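Local atomic coordinates of Ras GTPase-activating-like protein IQGAP2 (Homo sapiens, PDB entry 5CJP), a protein that probably binds GTP-loaded Rho-family GTPases such as Cdc42 through a Ras-GAP-related domain, acting as a scaffold rather than as an active GAP. Residues Y237-P240 with A241-A244; P360-N363 with D364-E368; K9-E12 with T13-L17; V83-I86 with V87-N90; T46-F49 with T50-Y54. All blocks are in the same frame, centred on the assembly; numbering follows the deposited sequence.

Contact 1: Y237-P240 with A241-A244; sequences YMNP and AIVA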
loop_
_atom_site.group_PDB
_atom_site.type_symbol
_atom_site.label_atom_id
_atom_site.label_comp_id
_atom_site.label_asym_id
_atom_site.label_seq_id
_atom_site.Cartn_x
_atom_site.Cartn_y
_atom_site.Cartn_z
ATOM N N TYR E 237 13.126 3.025 27.883
ATOM C CA TYR E 237 12.335 1.995 27.222
ATOM C C TYR E 237 10.853 1.874 27.558
ATOM O O TYR E 237 10.007 1.997 26.679
ATOM C CB TYR E 237 13.007 0.634 27.420
ATOM C CG TYR E 237 12.283 -0.527 26.768
ATOM C CD1 TYR E 237 11.954 -0.499 25.402
ATOM C CD2 TYR E 237 11.957 -1.674 27.508
ATOM C CE1 TYR E 237 11.323 -1.581 24.792
ATOM C CE2 TYR E 237 11.323 -2.769 26.905
ATOM C CZ TYR E 237 11.009 -2.717 25.548
ATOM O OH TYR E 237 10.378 -3.796 24.943
ATOM N N MET E 238 10.521 1.634 28.820
ATOM C CA MET E 238 9.115 1.452 29.170
ATOM C C MET E 238 8.358 2.573 29.864
ATOM O O MET E 238 7.144 2.656 29.727
ATOM C CB MET E 238 8.957 0.179 29.981
ATOM C CG MET E 238 9.638 0.196 31.318
ATOM S SD MET E 238 9.512 -1.465 31.965
ATOM C CE MET E 238 11.284 -1.987 31.947
ATOM N N ASN E 239 9.049 3.438 30.602
ATOM C CA ASN E 239 8.357 4.516 31.294
ATOM C C ASN E 239 7.517 5.355 30.313
ATOM O O ASN E 239 6.424 5.829 30.649
ATOM C CB ASN E 239 9.364 5.385 32.053
ATOM C CG ASN E 239 8.724 6.147 33.195
ATOM O OD1 ASN E 239 7.895 5.607 33.930
ATOM N ND2 ASN E 239 9.116 7.400 33.362
ATOM N N PRO E 240 8.028 5.573 29.092
ATOM C CA PRO E 240 7.221 6.360 28.158
ATOM C C PRO E 240 5.927 5.639 27.772
ATOM O O PRO E 240 4.909 6.274 27.508
ATOM C CB PRO E 240 8.164 6.544 26.974
ATOM C CG PRO E 240 9.499 6.676 27.652
ATOM C CD PRO E 240 9.448 5.568 28.683
ATOM N N ALA E 241 5.955 4.312 27.744
ATOM C CA ALA E 241 4.764 3.566 27.372
ATOM C C ALA E 241 3.716 3.592 28.484
ATOM O O ALA E 241 2.507 3.440 28.238
ATOM C CB ALA E 241 5.132 2.152 27.031
ATOM N N ILE E 242 4.175 3.780 29.713
ATOM C CA ILE E 242 3.262 3.864 30.830
ATOM C C ILE E 242 2.573 5.242 30.767
ATOM O O ILE E 242 1.357 5.350 30.896
ATOM C CB ILE E 242 4.022 3.709 32.156
ATOM C CG1 ILE E 242 4.542 2.275 32.287
ATOM C CG2 ILE E 242 3.127 4.082 33.330
ATOM C CD1 ILE E 242 5.556 2.130 33.369
ATOM N N VAL E 243 3.362 6.289 30.546
ATOM C CA VAL E 243 2.853 7.651 30.468
ATOM C C VAL E 243 2.045 7.933 29.207
ATOM O O VAL E 243 1.118 8.740 29.220
ATOM C CB VAL E 243 4.013 8.652 30.545
ATOM C CG1 VAL E 243 3.556 10.036 30.088
ATOM C CG2 VAL E 243 4.535 8.710 31.963
ATOM N N ALA E 244 2.398 7.281 28.111
ATOM C CA ALA E 244 1.668 7.496 26.869
ATOM C C ALA E 244 1.323 6.187 26.184
ATOM O O ALA E 244 1.853 5.884 25.125
ATOM C CB ALA E 244 2.478 8.379 25.926
#
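Three successive i to i+4 bonds run through the last turn of helix 222-243: Ile242 N to Met238 O at 3.2 Å, Val243 N to Asn239 O at 3.1 Å, and Ala244 N to Pro240 O at 2.8 Å. Pro240 has no hydrogen on its N, which breaks the bonding to the turn before and kinks the helix here. Ile242 CG1 lies beside its own backbone N (chi1 -69°), which brings it over the Met238 carbonyl, with CG1 3.7 Å from Met238 O. Its CD1 goes on to within 4.2 Å of Asn239 OD1. The run YMNPAIVA matches the conserved signature of Ras-GAP domains on this helix, which in relatives lies at the GTPase-binding face. Asn239 fits that role: ND2 gives a hydrogen bond to an aromatic side chain of the bound partner protein, while OD1 and Tyr234 OH of the same helix form a weak one. Val243 lies back on the turn before, its CG2 3.7 Å from Asn239 O. Behind the turn, Ile242 rests on Val187 and Leu114, and Val243 on Ala271.

Contact 2: P360-N363 with D364-E368; sequences PEKN and DLLSE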
loop_
_atom_site.group_PDB
_atom_site.type_symbol
_atom_site.label_atom_id
_atom_site.label_comp_id
_atom_site.label_asym_id
_atom_site.label_seq_id
_atom_site.Cartn_x
_atom_site.Cartn_y
_atom_site.Cartn_z
ATOM N N PRO E 360 9.054 5.167 -36.783
ATOM C CA PRO E 360 9.818 5.096 -35.529
ATOM C C PRO E 360 10.330 3.698 -35.167
ATOM O O PRO E 360 9.552 2.816 -34.776
ATOM C CB PRO E 360 8.829 5.617 -34.486
ATOM C CG PRO E 360 7.890 6.465 -35.278
ATOM C CD PRO E 360 7.685 5.643 -36.520
ATOM N N GLU E 361 11.641 3.513 -35.294
ATOM C CA GLU E 361 12.266 2.236 -34.973
ATOM C C GLU E 361 12.250 2.031 -33.455
ATOM O O GLU E 361 12.466 0.930 -32.960
ATOM C CB GLU E 361 13.704 2.204 -35.513
ATOM C CG GLU E 361 14.656 3.216 -34.876
ATOM C CD GLU E 361 15.987 3.321 -35.615
ATOM O OE1 GLU E 361 16.606 2.270 -35.901
ATOM O OE2 GLU E 361 16.419 4.461 -35.907
ATOM N N LYS E 362 11.980 3.110 -32.730
ATOM C CA LYS E 362 11.907 3.088 -31.274
ATOM C C LYS E 362 10.631 2.369 -30.788
ATOM O O LYS E 362 10.665 1.589 -29.838
ATOM C CB LYS E 362 11.911 4.527 -30.745
ATOM C CG LYS E 362 11.701 4.629 -29.252
ATOM C CD LYS E 362 11.610 6.074 -28.793
ATOM C CE LYS E 362 11.162 6.133 -27.333
ATOM N NZ LYS E 362 10.955 7.522 -26.840
ATOM N N ASN E 363 9.511 2.644 -31.449
ATOM C CA ASN E 363 8.237 2.047 -31.087
ATOM C C ASN E 363 8.261 0.548 -31.295
ATOM O O ASN E 363 7.573 -0.199 -30.594
ATOM C CB ASN E 363 7.106 2.656 -31.915
ATOM C CG ASN E 363 7.011 4.159 -31.755
ATOM O OD1 ASN E 363 6.098 4.785 -32.281
ATOM N ND2 ASN E 363 7.953 4.750 -31.038
ATOM N N ASP E 364 9.050 0.101 -32.259
ATOM C CA ASP E 364 9.126 -1.321 -32.538
ATOM C C ASP E 364 10.023 -2.014 -31.523
ATOM O O ASP E 364 9.660 -3.053 -30.970
ATOM C CB ASP E 364 9.624 -1.536 -33.964
ATOM C CG ASP E 364 8.742 -0.831 -34.988
ATOM O OD1 ASP E 364 7.500 -0.972 -34.907
ATOM O OD2 ASP E 364 9.291 -0.138 -35.873
ATOM N N LEU E 365 11.182 -1.424 -31.260
ATOM C CA LEU E 365 12.094 -2.005 -30.286
ATOM C C LEU E 365 11.397 -2.059 -28.928
ATOM O O LEU E 365 11.335 -3.108 -28.293
ATOM C CB LEU E 365 13.376 -1.171 -30.182
ATOM C CG LEU E 365 14.300 -1.186 -31.403
ATOM C CD1 LEU E 365 15.552 -0.374 -31.106
ATOM C CD2 LEU E 365 14.671 -2.623 -31.751
ATOM N N LEU E 366 10.859 -0.919 -28.508
ATOM C CA LEU E 366 10.181 -0.809 -27.238
ATOM C C LEU E 366 8.988 -1.754 -27.118
ATOM O O LEU E 366 8.664 -2.205 -26.014
ATOM C CB LEU E 366 9.756 0.650 -27.019
ATOM C CG LEU E 366 10.294 1.410 -25.785
ATOM C CD1 LEU E 366 11.677 0.889 -25.385
ATOM C CD2 LEU E 366 10.352 2.898 -26.077
ATOM N N SER E 367 8.340 -2.076 -28.238
ATOM C CA SER E 367 7.187 -2.972 -28.217
ATOM C C SER E 367 7.600 -4.421 -28.137
ATOM O O SER E 367 6.932 -5.229 -27.491
ATOM C CB SER E 367 6.311 -2.777 -29.455
ATOM O OG SER E 367 5.342 -1.769 -29.238
ATOM N N GLU E 368 8.686 -4.757 -28.818
ATOM C CA GLU E 368 9.193 -6.124 -28.782
ATOM C C GLU E 368 9.679 -6.380 -27.357
ATOM O O GLU E 368 9.352 -7.394 -26.737
ATOM C CB GLU E 368 10.373 -6.291 -29.750
ATOM C CG GLU E 368 10.048 -6.049 -31.216
ATOM C CD GLU E 368 9.017 -7.021 -31.758
ATOM O OE1 GLU E 368 9.245 -8.246 -31.669
ATOM O OE2 GLU E 368 7.979 -6.556 -32.276
#
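Glu361 O takes the amide of Leu365, with N at 3.2 Å, and Lys362 O takes Leu366 N at 2.8 Å; both bonds are close to straight at 163° and start the backbone ladder of helix 361-372. The next rung is poorer: Ser367 N makes a weak bond of 3.1 Å to Asn363 O. The Ser367 hydroxyl also lies near that carbonyl, but Leu31 O of the second subunit is within reach of the same proton, so its main acceptor is not settled.

Apolar packing comes from Lys362 and Leu366, one turn apart, whose side chains run side by side and point the same way. The lysine leaves the backbone with CG opposite its N (chi1 174°) and stays extended, so its methylenes pass alongside the leucine: CE is 3.6 Å from Leu366 CD2 and CG 3.9 Å from the same methyl. Leu365 leans back instead, with CG resting 3.2 Å from Glu361 O.

One close polar pair is not a bond: Asp364 OD2 sits 3.2 Å from Pro360 O, and both are acceptors. CG lies beside the Asp364 backbone N, which turns the carboxylate toward the start of the helix.

The turn lies far out, its centre about 54 Å from the centre of the chain, and the second subunit packs on one side of it: Tyr27 on Lys362, and Gln34 on Asn363, Asp364 and Ser367. Helix 361-372 thus lies against helix 25-34 of its neighbour.

Contact 3: K9-E12 with T13-L17; sequences KTLE and TYQQL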
loop_
_atom_site.group_PDB
_atom_site.type_symbol
_atom_site.label_atom_id
_atom_site.label_comp_id
_atom_site.label_asym_id
_atom_site.label_seq_id
_atom_site.Cartn_x
_atom_site.Cartn_y
_atom_site.Cartn_z
ATOM N N LYS E 9 23.499 17.176 -7.287
ATOM C CA LYS E 9 24.247 16.860 -6.077
ATOM C C LYS E 9 23.236 16.369 -5.037
ATOM O O LYS E 9 23.517 15.458 -4.256
ATOM C CB LYS E 9 24.976 18.107 -5.569
ATOM C CG LYS E 9 26.395 17.852 -5.053
ATOM C CD LYS E 9 26.419 16.903 -3.859
ATOM C CE LYS E 9 27.796 16.860 -3.202
ATOM N NZ LYS E 9 28.864 16.406 -4.137
ATOM N N THR E 10 22.054 16.982 -5.050
ATOM C CA THR E 10 20.967 16.619 -4.148
ATOM C C THR E 10 20.297 15.325 -4.598
ATOM O O THR E 10 20.074 14.405 -3.802
ATOM C CB THR E 10 19.910 17.720 -4.111
ATOM O OG1 THR E 10 20.435 18.840 -3.400
ATOM C CG2 THR E 10 18.629 17.230 -3.438
ATOM N N LEU E 11 19.976 15.264 -5.885
ATOM C CA LEU E 11 19.334 14.089 -6.454
ATOM C C LEU E 11 20.215 12.870 -6.179
ATOM O O LEU E 11 19.723 11.771 -5.908
ATOM C CB LEU E 11 19.151 14.254 -7.970
ATOM C CG LEU E 11 18.336 13.112 -8.577
ATOM C CD1 LEU E 11 16.899 13.329 -8.220
ATOM C CD2 LEU E 11 18.500 13.050 -10.067
ATOM N N GLU E 12 21.521 13.090 -6.253
ATOM C CA GLU E 12 22.489 12.033 -6.020
ATOM C C GLU E 12 22.590 11.645 -4.546
ATOM O O GLU E 12 22.946 10.516 -4.216
ATOM C CB GLU E 12 23.856 12.458 -6.568
ATOM C CG GLU E 12 23.913 12.455 -8.098
ATOM C CD GLU E 12 25.216 13.000 -8.645
ATOM O OE1 GLU E 12 25.528 14.174 -8.362
ATOM O OE2 GLU E 12 25.924 12.261 -9.361
ATOM N N THR E 13 22.261 12.573 -3.657
ATOM C CA THR E 13 22.306 12.283 -2.240
ATOM C C THR E 13 21.039 11.490 -1.902
ATOM O O THR E 13 21.028 10.671 -0.976
ATOM C CB THR E 13 22.402 13.595 -1.415
ATOM O OG1 THR E 13 23.575 14.317 -1.820
ATOM C CG2 THR E 13 22.508 13.310 0.079
ATOM N N TYR E 14 19.980 11.712 -2.677
ATOM C CA TYR E 14 18.724 10.991 -2.460
ATOM C C TYR E 14 18.828 9.570 -2.992
ATOM O O TYR E 14 18.330 8.634 -2.364
ATOM C CB TYR E 14 17.557 11.711 -3.139
ATOM C CG TYR E 14 16.794 12.627 -2.214
ATOM C CD1 TYR E 14 15.874 12.113 -1.310
ATOM C CD2 TYR E 14 17.027 14.004 -2.211
ATOM C CE1 TYR E 14 15.201 12.939 -0.417
ATOM C CE2 TYR E 14 16.364 14.849 -1.322
ATOM C CZ TYR E 14 15.450 14.311 -0.421
ATOM O OH TYR E 14 14.797 15.128 0.492
ATOM N N GLN E 15 19.475 9.411 -4.145
ATOM C CA GLN E 15 19.652 8.090 -4.746
ATOM C C GLN E 15 20.493 7.219 -3.810
ATOM O O GLN E 15 20.251 6.017 -3.669
ATOM C CB GLN E 15 20.347 8.213 -6.109
ATOM C CG GLN E 15 19.639 9.124 -7.103
ATOM C CD GLN E 15 20.406 9.260 -8.416
ATOM O OE1 GLN E 15 21.604 9.541 -8.419
ATOM N NE2 GLN E 15 19.714 9.062 -9.536
ATOM N N GLN E 16 21.487 7.836 -3.177
ATOM C CA GLN E 16 22.342 7.134 -2.228
ATOM C C GLN E 16 21.493 6.665 -1.047
ATOM O O GLN E 16 21.657 5.541 -0.564
ATOM C CB GLN E 16 23.466 8.053 -1.722
ATOM C CG GLN E 16 24.722 8.095 -2.591
ATOM C CD GLN E 16 25.497 6.783 -2.580
ATOM O OE1 GLN E 16 25.951 6.314 -1.529
ATOM N NE2 GLN E 16 25.657 6.185 -3.756
ATOM N N LEU E 17 20.586 7.524 -0.583
ATOM C CA LEU E 17 19.715 7.170 0.540
ATOM C C LEU E 17 18.846 5.982 0.164
ATOM O O LEU E 17 18.689 5.031 0.930
ATOM C CB LEU E 17 18.813 8.351 0.940
ATOM C CG LEU E 17 17.768 8.111 2.044
ATOM C CD1 LEU E 17 18.466 7.891 3.386
ATOM C CD2 LEU E 17 16.818 9.315 2.128
#
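Thr13 reaches back to Lys9: the hydroxyl OG1, set beside its own backbone N (chi1 -58°), donates to Lys9 O at 2.7 Å, while the Thr13 amide gives that carbonyl only a weak bond. Next along the helix, the methyl CG2 of Thr10 meets the edge of the Tyr14 ring in its plane, 3.8 Å from CD2. The two side chains lie side by side and point the same way.

Glu12 and Gln15 cross at an angle, with carboxylate and amide planes 63° apart. Here Gln15 OE1 comes 3.7 Å from Glu12 CG, a contact with a methylene and not with the charge. The other end of that amide is fixed from outside: NE2 gives a hydrogen bond to Ile341 O, which settles how the amide is turned.

Regular backbone bonds hold the two turns at this spacing: Tyr14 N to Thr10 O at 2.9 Å, Gln15 N to Leu11 O at 3.0 Å and Gln16 N to Glu12 O at 3.2 Å.

Helix 7-23 has different neighbours around it. Leu11 and Gln15 pack against strand 337-343. Thr13 and Tyr14 pack on Leu373 of the second subunit and Gln16 on its Leu366, while the Tyr14 ring meets an aromatic ring of a bound partner protein, planes at about 45°.

Contact 4: V83-I86 with V87-N90; sequences VQDI and VTGN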
loop_
_atom_site.group_PDB
_atom_site.type_symbol
_atom_site.label_atom_id
_atom_site.label_comp_id
_atom_site.label_asym_id
_atom_site.label_seq_id
_atom_site.Cartn_x
_atom_site.Cartn_y
_atom_site.Cartn_z
ATOM N N VAL E 83 31.386 9.241 32.940
ATOM C CA VAL E 83 30.207 8.397 33.133
ATOM C C VAL E 83 29.067 9.394 33.016
ATOM O O VAL E 83 29.302 10.544 32.669
ATOM C CB VAL E 83 30.177 7.754 34.542
ATOM C CG1 VAL E 83 28.948 6.869 34.699
ATOM C CG2 VAL E 83 31.426 6.945 34.771
ATOM N N GLN E 84 27.843 8.984 33.295
ATOM C CA GLN E 84 26.726 9.913 33.209
ATOM C C GLN E 84 26.627 10.604 31.845
ATOM O O GLN E 84 25.568 11.125 31.484
ATOM C CB GLN E 84 26.840 10.976 34.305
ATOM C CG GLN E 84 25.838 12.107 34.139
ATOM C CD GLN E 84 25.997 13.223 35.155
ATOM O OE1 GLN E 84 25.669 13.061 36.330
ATOM N NE2 GLN E 84 26.500 14.367 34.701
ATOM N N ASP E 85 27.730 10.603 31.097
ATOM C CA ASP E 85 27.773 11.213 29.776
ATOM C C ASP E 85 27.013 10.361 28.760
ATOM O O ASP E 85 26.476 10.895 27.790
ATOM C CB ASP E 85 29.225 11.411 29.309
ATOM C CG ASP E 85 29.883 12.654 29.916
ATOM O OD1 ASP E 85 29.274 13.741 29.859
ATOM O OD2 ASP E 85 31.018 12.549 30.440
ATOM N N ILE E 86 26.969 9.042 28.974
ATOM C CA ILE E 86 26.234 8.167 28.058
ATOM C C ILE E 86 24.756 8.450 28.245
ATOM O O ILE E 86 23.936 7.989 27.463
ATOM C CB ILE E 86 26.433 6.655 28.323
ATOM C CG1 ILE E 86 27.481 6.437 29.391
ATOM C CG2 ILE E 86 26.811 5.941 27.053
ATOM C CD1 ILE E 86 26.984 6.780 30.727
ATOM N N VAL E 87 24.421 9.209 29.284
ATOM C CA VAL E 87 23.037 9.553 29.547
ATOM C C VAL E 87 22.719 10.985 29.135
ATOM O O VAL E 87 21.730 11.228 28.441
ATOM C CB VAL E 87 22.680 9.377 31.040
ATOM C CG1 VAL E 87 21.245 9.761 31.266
ATOM C CG2 VAL E 87 22.891 7.934 31.466
ATOM N N THR E 88 23.546 11.932 29.562
ATOM C CA THR E 88 23.326 13.347 29.223
ATOM C C THR E 88 23.584 13.620 27.737
ATOM O O THR E 88 23.001 14.532 27.147
ATOM C CB THR E 88 24.252 14.281 30.047
ATOM O OG1 THR E 88 25.621 14.015 29.709
ATOM C CG2 THR E 88 24.051 14.063 31.545
ATOM N N GLY E 89 24.463 12.816 27.148
ATOM C CA GLY E 89 24.810 12.967 25.749
ATOM C C GLY E 89 23.760 12.498 24.765
ATOM O O GLY E 89 23.937 12.674 23.564
ATOM N N ASN E 90 22.686 11.886 25.262
ATOM C CA ASN E 90 21.596 11.409 24.410
ATOM C C ASN E 90 22.120 10.782 23.111
ATOM O O ASN E 90 21.737 11.199 22.017
ATOM C CB ASN E 90 20.667 12.584 24.095
ATOM C CG ASN E 90 19.473 12.189 23.237
ATOM O OD1 ASN E 90 19.087 12.920 22.320
ATOM N ND2 ASN E 90 18.875 11.042 23.537
#
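Gln84 and Thr88 meet one turn apart on helix 85-88, a single turn at the surface where a partner protein binds. Gln84 holds the N-cap position, and its carbonyl receives the first bond of the turn: Thr88 N reaches Gln84 O at 2.9 Å, nearly straight (168°) and in the carbonyl plane. The Thr88 hydroxyl adds a weak bond to the same oxygen at 3.4 Å. It gets there by sitting between its backbone N and carbonyl carbon (chi1 64°), which sets CG2 anti to the carbonyl carbon, against the Gln84 chain. The two side chains slant past each other, with Gln84 CG 3.7 Å from Thr88 CG2 and the amide NE2 4.0 Å from that methyl.

Beyond the methyl, the Gln84 amide belongs to the interface: OE1 makes a weak bond to the backbone of the partner protein, and the side chain comes within about 3 Å of a bound GTP.

The second rung is Gly89 N to Asp85 O at 2.9 Å. Asp85 turns its carboxylate back to the preceding residues, where OD2 accepts from the amides of Gln82 and Asp81; OD1 stays 3.7 Å from Thr88 OG1. Ile86 CD1 lies 4.3 Å from Val87 CG2; Ile86 packs inward on Ile213 and Ile228, while Val87 also meets an aromatic side chain of the partner protein.

After the turn the chain leaves helical geometry at Asn90, whose phi is positive. The whole is a one-turn helical link between helices 58-79 and 92-102 of the Ras-GAP-related domain.

Contact 5: T46-F49 with T50-Y54; sequences TVIF and TLYNY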
loop_
_atom_site.group_PDB
_atom_site.type_symbol
_atom_site.label_atom_id
_atom_site.label_comp_id
_atom_site.label_asym_id
_atom_site.label_seq_id
_atom_site.Cartn_x
_atom_site.Cartn_y
_atom_site.Cartn_z
ATOM N N THR E 46 12.110 6.006 9.284
ATOM C CA THR E 46 12.275 5.293 8.031
ATOM C C THR E 46 13.368 4.225 8.045
ATOM O O THR E 46 13.225 3.186 7.409
ATOM C CB THR E 46 12.465 6.304 6.890
ATOM O OG1 THR E 46 13.766 6.153 6.317
ATOM C CG2 THR E 46 12.290 7.732 7.435
ATOM N N VAL E 47 14.445 4.440 8.783
ATOM C CA VAL E 47 15.479 3.409 8.826
ATOM C C VAL E 47 15.044 2.271 9.747
ATOM O O VAL E 47 15.249 1.088 9.447
ATOM C CB VAL E 47 16.835 3.965 9.317
ATOM C CG1 VAL E 47 17.265 5.136 8.438
ATOM C CG2 VAL E 47 16.736 4.401 10.764
ATOM N N ILE E 48 14.429 2.638 10.868
ATOM C CA ILE E 48 13.967 1.644 11.817
ATOM C C ILE E 48 12.962 0.746 11.113
ATOM O O ILE E 48 13.018 -0.495 11.232
ATOM C CB ILE E 48 13.291 2.295 13.011
ATOM C CG1 ILE E 48 14.296 3.180 13.766
ATOM C CG2 ILE E 48 12.691 1.239 13.898
ATOM C CD1 ILE E 48 15.378 2.428 14.391
ATOM N N PHE E 49 12.052 1.370 10.359
ATOM C CA PHE E 49 11.024 0.612 9.645
ATOM C C PHE E 49 11.657 -0.435 8.744
ATOM O O PHE E 49 11.153 -1.548 8.610
ATOM C CB PHE E 49 10.142 1.539 8.802
ATOM C CG PHE E 49 8.977 0.842 8.173
ATOM C CD1 PHE E 49 7.898 0.414 8.952
ATOM C CD2 PHE E 49 8.978 0.531 6.812
ATOM C CE1 PHE E 49 6.836 -0.324 8.381
ATOM C CE2 PHE E 49 7.920 -0.207 6.237
ATOM C CZ PHE E 49 6.855 -0.632 7.025
ATOM N N THR E 50 12.771 -0.069 8.129
ATOM C CA THR E 50 13.475 -0.963 7.242
ATOM C C THR E 50 14.186 -2.032 8.031
ATOM O O THR E 50 14.180 -3.202 7.643
ATOM C CB THR E 50 14.476 -0.190 6.416
ATOM O OG1 THR E 50 13.770 0.816 5.691
ATOM C CG2 THR E 50 15.201 -1.110 5.442
ATOM N N LEU E 51 14.802 -1.633 9.141
ATOM C CA LEU E 51 15.500 -2.587 9.986
ATOM C C LEU E 51 14.523 -3.650 10.524
ATOM O O LEU E 51 14.906 -4.798 10.735
ATOM C CB LEU E 51 16.188 -1.864 11.133
ATOM C CG LEU E 51 17.351 -0.983 10.674
ATOM C CD1 LEU E 51 17.922 -0.251 11.877
ATOM C CD2 LEU E 51 18.433 -1.828 10.012
ATOM N N TYR E 52 13.260 -3.281 10.729
ATOM C CA TYR E 52 12.286 -4.248 11.226
ATOM C C TYR E 52 12.201 -5.439 10.287
ATOM O O TYR E 52 12.145 -6.572 10.735
ATOM C CB TYR E 52 10.881 -3.639 11.361
ATOM C CG TYR E 52 10.695 -2.619 12.469
ATOM C CD1 TYR E 52 11.368 -2.740 13.689
ATOM C CD2 TYR E 52 9.795 -1.548 12.310
ATOM C CE1 TYR E 52 11.158 -1.824 14.715
ATOM C CE2 TYR E 52 9.572 -0.633 13.329
ATOM C CZ TYR E 52 10.252 -0.777 14.529
ATOM O OH TYR E 52 10.007 0.114 15.556
ATOM N N ASN E 53 12.189 -5.182 8.986
ATOM C CA ASN E 53 12.118 -6.266 8.004
ATOM C C ASN E 53 13.497 -6.886 7.825
ATOM O O ASN E 53 13.634 -8.099 7.713
ATOM C CB ASN E 53 11.622 -5.739 6.650
ATOM C CG ASN E 53 11.700 -6.781 5.558
ATOM O OD1 ASN E 53 10.935 -7.745 5.542
ATOM N ND2 ASN E 53 12.647 -6.600 4.636
ATOM N N TYR E 54 14.518 -6.045 7.804
ATOM C CA TYR E 54 15.872 -6.538 7.624
ATOM C C TYR E 54 16.318 -7.493 8.744
ATOM O O TYR E 54 16.890 -8.539 8.477
ATOM C CB TYR E 54 16.847 -5.361 7.512
ATOM C CG TYR E 54 18.264 -5.801 7.288
ATOM C CD1 TYR E 54 18.688 -6.205 6.034
ATOM C CD2 TYR E 54 19.182 -5.869 8.360
ATOM C CE1 TYR E 54 19.992 -6.674 5.835
ATOM C CE2 TYR E 54 20.490 -6.334 8.167
ATOM C CZ TYR E 54 20.879 -6.729 6.911
ATOM O OH TYR E 54 22.156 -7.158 6.704
#
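Ile48 lies across one face of the Tyr52 ring. With CG2 opposite the backbone N and CG1 beside it (chi1 -62°), the branched methyl is directed at the ring, and CG2 is 3.5 Å from Tyr52 CE1. Ile48 O also approaches a face of this ring, 3.4 Å above its plane and offset toward the rim, while Tyr52 N bonds to that same carbonyl at 2.8 Å. At the far end of the ring, OH makes a weak hydrogen bond with Ser99 O.

The other end of Ile48 meets Leu51: CD1 of the isoleucine is 4.5 Å from CD1 of the leucine, and both side chains rest on Met96 of helix 92-102. Leu51 N bonds to Val47 O at 2.8 Å. Phe49 adds a looser touch on Tyr52, its CD1 4.3 Å from Tyr52 CD2.

Thr50 turns its hydroxyl back along the helix, and OG1 donates to Thr46 O at 3.0 Å. A basic side chain of a partner protein makes a weak hydrogen bond with this hydroxyl, and Asn53 ND2 bonds to an aromatic side chain of another partner. This is an amphipathic helix: an apolar side on helices 25-34 and 92-102, a side with Phe49, Thr50 and Asn53 that meets bound proteins, and a last turn leading toward the GTP pocket that includes Asn57, Arg59 and Glu60.

How the contacts relate
Along the chain the order is contact 3, 5, 4, 1, 2, each on a single helix or its ends. Contacts 4 and 1, centres about 20 Å apart, lie within the Ras-GAP-related domain, while contact 5 is about 22 Å from contact 1 and 26 Å from contact 4, centre to centre. These three, and contact 3, touch partner protein chains. Contact 3 comes nearest contact 5, with about 6 Å between nearest atoms. Contact 2 stands apart, about 60 Å from contact 1 and 32 Å from contact 3 between centres. Contacts 2 and 3 both meet the second subunit, consistent with C-terminal helices exchanged between two copies that also carry bound GTPases.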